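Local structure of uncharacterized protein (Bacillus thuringiensis serovar kurstaki, 4XE7) at residues I167-V177 / K188-M198. The protein is an actin-like ParM protein that probably polymerises into nucleotide-dependent filaments which move plasmid copies apart before cell division. Residues are numbered along the deposited sequence; the frame is centred on the assembly and turned at random.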
# COMPACT_ATOMS: atom_id res chain seq x y z
N ILE A 167 4.07 21.74 -7.09
CA ILE A 167 3.56 20.84 -6.07
C ILE A 167 4.14 21.22 -4.72
O ILE A 167 3.42 21.36 -3.72
CB ILE A 167 3.91 19.37 -6.38
CG1 ILE A 167 3.19 18.91 -7.65
CG2 ILE A 167 3.58 18.47 -5.18
CD1 ILE A 167 1.68 19.02 -7.59
N LEU A 168 5.45 21.40 -4.69
CA LEU A 168 6.14 21.72 -3.45
C LEU A 168 5.70 23.07 -2.88
O LEU A 168 5.59 23.21 -1.66
CB LEU A 168 7.65 21.69 -3.65
CG LEU A 168 8.30 20.32 -3.93
CD1 LEU A 168 9.79 20.47 -4.17
CD2 LEU A 168 8.05 19.33 -2.77
N GLU A 169 5.43 24.03 -3.76
CA GLU A 169 5.05 25.39 -3.36
C GLU A 169 3.67 25.43 -2.73
O GLU A 169 3.41 26.21 -1.81
CB GLU A 169 5.08 26.33 -4.59
CG GLU A 169 6.30 27.21 -4.67
CD GLU A 169 6.40 28.16 -3.49
OE1 GLU A 169 5.35 28.57 -2.96
OE2 GLU A 169 7.54 28.50 -3.10
N MET A 170 2.79 24.59 -3.25
CA MET A 170 1.48 24.34 -2.66
C MET A 170 1.63 23.88 -1.21
O MET A 170 0.88 24.31 -0.33
CB MET A 170 0.73 23.29 -3.50
CG MET A 170 -0.70 22.98 -3.06
SD MET A 170 -1.36 21.57 -3.99
CE MET A 170 -2.96 22.22 -4.46
N LEU A 171 2.64 23.04 -0.96
CA LEU A 171 2.80 22.40 0.35
C LEU A 171 3.63 23.17 1.38
O LEU A 171 3.48 22.95 2.59
CB LEU A 171 3.44 21.02 0.16
CG LEU A 171 2.67 20.08 -0.75
CD1 LEU A 171 3.37 18.74 -0.83
CD2 LEU A 171 1.26 19.90 -0.21
N TYR A 172 4.52 24.05 0.93
CA TYR A 172 5.37 24.79 1.85
C TYR A 172 4.53 25.58 2.84
O TYR A 172 3.45 26.06 2.50
CB TYR A 172 6.30 25.74 1.09
CG TYR A 172 7.37 25.06 0.27
CD1 TYR A 172 7.89 23.83 0.64
CD2 TYR A 172 7.86 25.65 -0.89
CE1 TYR A 172 8.87 23.20 -0.11
CE2 TYR A 172 8.84 25.04 -1.65
CZ TYR A 172 9.34 23.82 -1.26
OH TYR A 172 10.31 23.21 -2.02
N GLY A 173 5.03 25.70 4.06
CA GLY A 173 4.34 26.48 5.06
C GLY A 173 3.93 25.69 6.28
O GLY A 173 4.40 24.57 6.53
N GLU A 174 3.03 26.29 7.05
CA GLU A 174 2.61 25.74 8.32
C GLU A 174 1.21 25.17 8.18
O GLU A 174 0.38 25.73 7.48
CB GLU A 174 2.68 26.81 9.40
CG GLU A 174 2.63 26.26 10.81
CD GLU A 174 2.60 27.36 11.86
OE1 GLU A 174 1.56 27.50 12.54
OE2 GLU A 174 3.61 28.09 11.98
N HIS A 175 0.96 24.04 8.83
CA HIS A 175 -0.34 23.37 8.82
C HIS A 175 -0.62 22.76 10.19
O HIS A 175 0.25 22.11 10.76
CB HIS A 175 -0.38 22.28 7.75
CG HIS A 175 0.37 22.62 6.50
ND1 HIS A 175 -0.25 23.18 5.40
CD2 HIS A 175 1.67 22.49 6.18
CE1 HIS A 175 0.65 23.37 4.46
NE2 HIS A 175 1.83 22.97 4.90
N THR A 176 -1.82 22.95 10.71
CA THR A 176 -2.19 22.25 11.93
C THR A 176 -3.29 21.23 11.68
O THR A 176 -4.22 21.47 10.91
CB THR A 176 -2.65 23.21 13.04
OG1 THR A 176 -3.91 23.79 12.67
CG2 THR A 176 -1.61 24.31 13.25
N VAL A 177 -3.15 20.09 12.33
CA VAL A 177 -4.18 19.06 12.33
C VAL A 177 -4.62 18.80 13.75
O VAL A 177 -3.82 18.37 14.59
CB VAL A 177 -3.68 17.74 11.70
CG1 VAL A 177 -4.82 16.74 11.63
CG2 VAL A 177 -3.06 17.99 10.31
N LYS A 188 -3.20 18.33 18.95
CA LYS A 188 -3.05 19.21 17.81
C LYS A 188 -1.62 19.13 17.28
O LYS A 188 -0.68 19.46 17.99
CB LYS A 188 -3.39 20.65 18.21
CG LYS A 188 -3.44 21.64 17.08
CD LYS A 188 -4.33 22.82 17.43
CE LYS A 188 -4.23 23.93 16.40
NZ LYS A 188 -5.11 25.09 16.73
N ILE A 189 -1.44 18.69 16.04
CA ILE A 189 -0.09 18.55 15.50
C ILE A 189 0.27 19.72 14.59
O ILE A 189 -0.46 20.06 13.66
CB ILE A 189 0.08 17.20 14.74
CG1 ILE A 189 0.29 16.05 15.73
CG2 ILE A 189 1.34 17.23 13.91
CD1 ILE A 189 -0.92 15.60 16.48
N LYS A 190 1.40 20.35 14.88
CA LYS A 190 1.87 21.45 14.07
C LYS A 190 2.91 20.98 13.06
O LYS A 190 3.99 20.50 13.43
CB LYS A 190 2.44 22.55 14.96
CG LYS A 190 2.98 23.75 14.23
CD LYS A 190 3.35 24.85 15.22
CE LYS A 190 4.33 25.84 14.62
NZ LYS A 190 4.61 26.95 15.57
N ILE A 191 2.59 21.13 11.78
CA ILE A 191 3.43 20.62 10.70
C ILE A 191 4.05 21.75 9.93
O ILE A 191 3.35 22.62 9.40
CB ILE A 191 2.60 19.74 9.71
CG1 ILE A 191 2.08 18.49 10.41
CG2 ILE A 191 3.41 19.42 8.43
CD1 ILE A 191 0.90 17.81 9.68
N THR A 192 5.37 21.76 9.86
CA THR A 192 6.06 22.74 9.06
C THR A 192 6.81 22.07 7.92
O THR A 192 7.63 21.19 8.14
CB THR A 192 7.02 23.58 9.90
OG1 THR A 192 6.32 24.11 11.03
CG2 THR A 192 7.61 24.72 9.08
N ILE A 193 6.51 22.50 6.70
CA ILE A 193 7.22 22.00 5.54
C ILE A 193 8.03 23.14 4.96
O ILE A 193 7.47 24.15 4.51
CB ILE A 193 6.24 21.46 4.48
CG1 ILE A 193 5.29 20.44 5.12
CG2 ILE A 193 7.02 20.87 3.31
CD1 ILE A 193 4.18 19.97 4.18
N ASN A 194 9.35 22.99 4.97
CA ASN A 194 10.28 24.03 4.53
C ASN A 194 10.96 23.72 3.21
O ASN A 194 11.43 24.61 2.51
CB ASN A 194 11.35 24.25 5.59
CG ASN A 194 10.77 24.70 6.90
OD1 ASN A 194 10.05 25.70 6.96
ND2 ASN A 194 11.05 23.96 7.97
N ASP A 195 11.02 22.43 2.89
CA ASP A 195 11.71 21.98 1.69
C ASP A 195 11.20 20.59 1.33
O ASP A 195 10.44 19.97 2.09
CB ASP A 195 13.23 21.98 1.88
CG ASP A 195 13.69 21.18 3.11
OD1 ASP A 195 14.51 21.71 3.89
OD2 ASP A 195 13.26 20.02 3.29
N GLY A 196 11.61 20.10 0.17
CA GLY A 196 11.18 18.79 -0.26
C GLY A 196 11.85 18.33 -1.54
O GLY A 196 12.69 19.02 -2.10
N THR A 197 11.45 17.15 -1.99
CA THR A 197 11.96 16.56 -3.22
C THR A 197 10.83 15.83 -3.94
O THR A 197 9.95 15.26 -3.29
CB THR A 197 13.10 15.55 -2.94
OG1 THR A 197 13.98 16.08 -1.95
CG2 THR A 197 13.88 15.26 -4.21
N MET A 198 10.85 15.83 -5.26
CA MET A 198 9.86 15.06 -5.99
C MET A 198 10.57 13.97 -6.77
O MET A 198 11.65 14.18 -7.31
CB MET A 198 9.04 15.95 -6.92
CG MET A 198 8.15 16.94 -6.18
SD MET A 198 6.82 16.15 -5.25
CE MET A 198 5.77 15.61 -6.59
O HOH W 1 -3.96 26.19 14.14
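The carbonyl O of Ile-193 takes the N-H of Gly-173 at 2.9 Å and also a weaker CA-H approach from Tyr-172. This doubly engaged oxygen marks where helix 164-171 gives way to an antiparallel beta hairpin of strands 173-179 and 188-200, part of the large mixed sheet of the actin-like fold. Gly-173 suits the switch because its positive phi of 119° would jam a side chain against the preceding carbonyl. From there, hydrogen-bonded pairs Gly-173/Ile-193, His-175/Ile-191 and Val-177/Ile-189 alternate with non-hydrogen-bonded ones; the shortest bond runs from Ile-191 N to His-175 O at 2.7 Å.

On the face carrying His-175, the side chains of Val-177 and Ile-191 point into helix 123-140. The imidazole is fixed at two nitrogens: ND1 bonds Ser-79, while NE2 donates in its ring plane to Leu-171 O, the carbonyl at the helix end, at 2.8 Å. Ile-193 CD1 packs against that same oxygen, its side chain crossing that of His-175 at about a right angle. Beta-branched Ile-191 and Val-177 suit extended strands and meet through CD1 and CG2.

The other face is more polar. A water joins Thr-176 OG1 to Lys-188 NZ, accepting from the ammonium. Extended Glu-174 brings its carboxylate beside CE of Lys-190, but OE2 to NZ is a long salt bridge at 3.9 Å, and Glu-145 offers that ammonium a second weak ion pair.

Beyond the hairpin pairs, Tyr-172, with CG anti to its carbonyl carbon (chi1 -69°), lays CE1 3.6 Å from Asp-195 CA, while Leu-168 O sits over the centre of one ring face. Gly-196, lacking a side chain where one would point at Leu-168, lets CD2 reach its CA, and the unbranched thioether chain of Met-198 bends at chi2 and chi3 to bring CE 3.9 Å from Ile-167 CG2.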